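UPF0141 protein yjdB (Campylobacter jejuni subsp. jejuni HB93-13, PDB 4TN0) probably transfers phosphoethanolamine to its substrates, this being the zinc-binding, alkaline phosphatase-like periplasmic domain of the enzyme EptC. Local coordinates at residues N266-H271 against D301-K306. Sequence-based numbering, arbitrary orientation.
Sequences NLAKEH and DLLNPK
Leu267 and His271, one turn apart on helix 264-271, meet the loop 301-306, whose Asp301 to Asn304 form a type I beta turn after helix 281-288 of this alkaline phosphatase-like fold. Leu267 uses one branch for the job: its CD2 lies 3.6 Å from Leu303 O and also touches the Pro305 ring, with 4.2 Å to Pro305 CD. Two loop carbonyls, those of Leu302 and Asn304, meet the His271 ring obliquely. Its ND1 comes within 3.1 Å of Leu302 O, but the angle is too poor for a hydrogen bond, while NE2 is 3.7 Å from Asn304 O. A chi1 of -64° sets CG of His271 anti to the carbonyl carbon, beside the backbone N, and from there the ring extends to these two carbonyls. On the Ala268 side of the contact, the CB of Leu303 points away from the helix, but its CD2 branch still lies 4.0 Å from Ala268 CB. Phe257 touches both of these side chains, which places this part of the contact against strand 252-259 of the central sheet. Two Asx turns shape the loop itself: Asp301 OD2 takes Leu303 N from above the carboxylate plane, and Asn304 OD1 receives Lys306 N in its carbonyl plane at 2.8 Å.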
ATOM      1  N   ASN A 266      13.222 -13.491  -2.305  1.00 74.79           N
ATOM      2  CA  ASN A 266      14.002 -13.561  -3.537  1.00 79.42           C
ATOM      3  C   ASN A 266      13.108 -13.755  -4.773  1.00 80.54           C
ATOM      4  O   ASN A 266      13.520 -13.401  -5.884  1.00 80.86           O
ATOM      5  CB  ASN A 266      15.070 -14.657  -3.458  1.00 79.00           C
ATOM      6  CG  ASN A 266      16.064 -14.579  -4.613  1.00 93.56           C
ATOM      7  OD1 ASN A 266      16.714 -13.542  -4.817  1.00 88.05           O
ATOM      8  ND2 ASN A 266      16.200 -15.678  -5.366  1.00 86.75           N
ATOM      9  N   LEU A 267      11.889 -14.268  -4.598  1.00 74.60           N
ATOM     10  CA  LEU A 267      10.941 -14.213  -5.700  1.00 72.09           C
ATOM     11  C   LEU A 267      10.573 -12.759  -5.977  1.00 69.92           C
ATOM     12  O   LEU A 267      10.464 -12.339  -7.134  1.00 69.54           O
ATOM     13  CB  LEU A 267       9.688 -15.033  -5.407  1.00 77.11           C
ATOM     14  CG  LEU A 267       9.596 -16.476  -5.901  1.00 73.07           C
ATOM     15  CD1 LEU A 267      10.877 -17.255  -5.609  1.00 77.89           C
ATOM     16  CD2 LEU A 267       8.392 -17.177  -5.279  1.00 68.89           C
ATOM     17  N   ALA A 268      10.338 -12.011  -4.905  1.00 72.87           N
ATOM     18  CA  ALA A 268      10.044 -10.591  -5.013  1.00 69.31           C
ATOM     19  C   ALA A 268      11.173  -9.842  -5.733  1.00 67.26           C
ATOM     20  O   ALA A 268      10.922  -9.029  -6.635  1.00 60.90           O
ATOM     21  CB  ALA A 268       9.795 -10.009  -3.636  1.00 62.70           C
ATOM     22  N   LYS A 269      12.411 -10.133  -5.339  1.00 70.80           N
ATOM     23  CA  LYS A 269      13.587  -9.464  -5.895  1.00 67.54           C
ATOM     24  C   LYS A 269      13.713  -9.720  -7.389  1.00 69.06           C
ATOM     25  O   LYS A 269      14.189  -8.861  -8.138  1.00 69.08           O
ATOM     26  CB  LYS A 269      14.868  -9.929  -5.182  1.00 70.84           C
ATOM     27  CG  LYS A 269      16.147  -9.256  -5.695  1.00 70.16           C
ATOM     28  CD  LYS A 269      17.391  -9.572  -4.845  1.00 77.26           C
ATOM     29  CE  LYS A 269      18.300 -10.612  -5.523  1.00 86.49           C
ATOM     30  NZ  LYS A 269      19.496 -10.009  -6.218  1.00 85.38           N
ATOM     31  N   GLU A 270      13.273 -10.899  -7.819  1.00 68.59           N
ATOM     32  CA  GLU A 270      13.366 -11.291  -9.219  1.00 68.20           C
ATOM     33  C   GLU A 270      12.335 -10.585 -10.092  1.00 65.28           C
ATOM     34  O   GLU A 270      12.547 -10.404 -11.291  1.00 61.48           O
ATOM     35  CB  GLU A 270      13.207 -12.812  -9.358  1.00 68.85           C
ATOM     36  CG  GLU A 270      14.361 -13.616  -8.791  1.00 73.06           C
ATOM     37  CD  GLU A 270      14.148 -15.124  -8.885  1.00 84.50           C
ATOM     38  OE1 GLU A 270      15.038 -15.812  -9.425  1.00 88.02           O
ATOM     39  OE2 GLU A 270      13.101 -15.623  -8.405  1.00 81.66           O
ATOM     40  N   HIS A 271      11.229 -10.169  -9.485  1.00 65.92           N
ATOM     41  CA  HIS A 271      10.146  -9.541 -10.234  1.00 66.15           C
ATOM     42  C   HIS A 271      10.171  -8.003 -10.238  1.00 62.25           C
ATOM     43  O   HIS A 271       9.483  -7.370 -11.050  1.00 59.00           O
ATOM     44  CB  HIS A 271       8.801  -9.984  -9.661  1.00 63.26           C
ATOM     45  CG  HIS A 271       8.529 -11.445  -9.797  1.00 69.74           C
ATOM     46  ND1 HIS A 271       8.504 -12.299  -8.715  1.00 72.14           N
ATOM     47  CD2 HIS A 271       8.246 -12.203 -10.884  1.00 66.92           C
ATOM     48  CE1 HIS A 271       8.226 -13.523  -9.131  1.00 70.88           C
ATOM     49  NE2 HIS A 271       8.065 -13.491 -10.443  1.00 68.23           N
ATOM     50  N   ASP A 301       0.227 -13.203  -9.511  1.00 60.06           N
ATOM     51  CA  ASP A 301       0.675 -13.287  -8.119  1.00 59.71           C
ATOM     52  C   ASP A 301       2.154 -12.892  -8.050  1.00 66.28           C
ATOM     53  O   ASP A 301       3.001 -13.550  -8.649  1.00 66.20           O
ATOM     54  CB  ASP A 301       0.443 -14.701  -7.580  1.00 63.76           C
ATOM     55  CG  ASP A 301       0.651 -14.823  -6.073  1.00 65.61           C
ATOM     56  OD1 ASP A 301       0.076 -15.773  -5.499  1.00 67.84           O
ATOM     57  OD2 ASP A 301       1.369 -13.999  -5.455  1.00 68.09           O
ATOM     58  N   LEU A 302       2.459 -11.802  -7.343  1.00 65.75           N
ATOM     59  CA  LEU A 302       3.825 -11.282  -7.273  1.00 64.43           C
ATOM     60  C   LEU A 302       4.790 -12.285  -6.650  1.00 65.61           C
ATOM     61  O   LEU A 302       5.974 -12.308  -6.986  1.00 67.33           O
ATOM     62  CB  LEU A 302       3.866  -9.965  -6.491  1.00 62.26           C
ATOM     63  CG  LEU A 302       3.009  -8.795  -6.995  1.00 59.37           C
ATOM     64  CD1 LEU A 302       3.027  -7.657  -5.961  1.00 50.58           C
ATOM     65  CD2 LEU A 302       3.456  -8.301  -8.375  1.00 49.41           C
ATOM     66  N   LEU A 303       4.284 -13.105  -5.735  1.00 65.50           N
ATOM     67  CA  LEU A 303       5.104 -14.104  -5.055  1.00 67.70           C
ATOM     68  C   LEU A 303       4.928 -15.531  -5.626  1.00 71.54           C
ATOM     69  O   LEU A 303       4.909 -16.513  -4.881  1.00 69.73           O
ATOM     70  CB  LEU A 303       4.798 -14.083  -3.565  1.00 64.54           C
ATOM     71  CG  LEU A 303       5.021 -12.697  -2.962  1.00 59.44           C
ATOM     72  CD1 LEU A 303       4.663 -12.681  -1.499  1.00 55.68           C
ATOM     73  CD2 LEU A 303       6.452 -12.239  -3.185  1.00 66.81           C
ATOM     74  N   ASN A 304       4.801 -15.630  -6.949  1.00 68.61           N
ATOM     75  CA  ASN A 304       4.604 -16.905  -7.638  1.00 69.79           C
ATOM     76  C   ASN A 304       5.436 -16.918  -8.910  1.00 72.36           C
ATOM     77  O   ASN A 304       5.365 -15.987  -9.717  1.00 70.98           O
ATOM     78  CB  ASN A 304       3.120 -17.153  -7.963  1.00 68.86           C
ATOM     79  CG  ASN A 304       2.874 -18.497  -8.693  1.00 71.45           C
ATOM     80  OD1 ASN A 304       3.469 -18.781  -9.738  1.00 69.26           O
ATOM     81  ND2 ASN A 304       1.975 -19.309  -8.147  1.00 66.68           N
ATOM     82  N   PRO A 305       6.220 -17.991  -9.103  1.00 73.92           N
ATOM     83  CA  PRO A 305       7.195 -18.071 -10.196  1.00 71.75           C
ATOM     84  C   PRO A 305       6.599 -17.893 -11.594  1.00 70.01           C
ATOM     85  O   PRO A 305       7.325 -17.505 -12.504  1.00 71.14           O
ATOM     86  CB  PRO A 305       7.763 -19.485 -10.042  1.00 74.20           C
ATOM     87  CG  PRO A 305       7.563 -19.816  -8.592  1.00 70.13           C
ATOM     88  CD  PRO A 305       6.234 -19.205  -8.268  1.00 71.34           C
ATOM     89  N   LYS A 306       5.313 -18.179 -11.765  1.00 67.88           N
ATOM     90  CA  LYS A 306       4.680 -18.072 -13.079  1.00 63.67           C
ATOM     91  C   LYS A 306       4.233 -16.655 -13.430  1.00 70.47           C
ATOM     92  O   LYS A 306       3.650 -16.435 -14.495  1.00 69.38           O
ATOM     93  CB  LYS A 306       3.519 -19.069 -13.168  1.00 71.90           C
ATOM     94  CG  LYS A 306       3.835 -20.369 -12.378  1.00 73.25           C
ATOM     95  CD  LYS A 306       2.842 -21.508 -12.582  1.00 72.48           C
ATOM     96  CE  LYS A 306       3.049 -22.618 -11.551  1.00 67.87           C
ATOM     97  NZ  LYS A 306       2.088 -23.748 -11.738  1.00 63.05           N
TER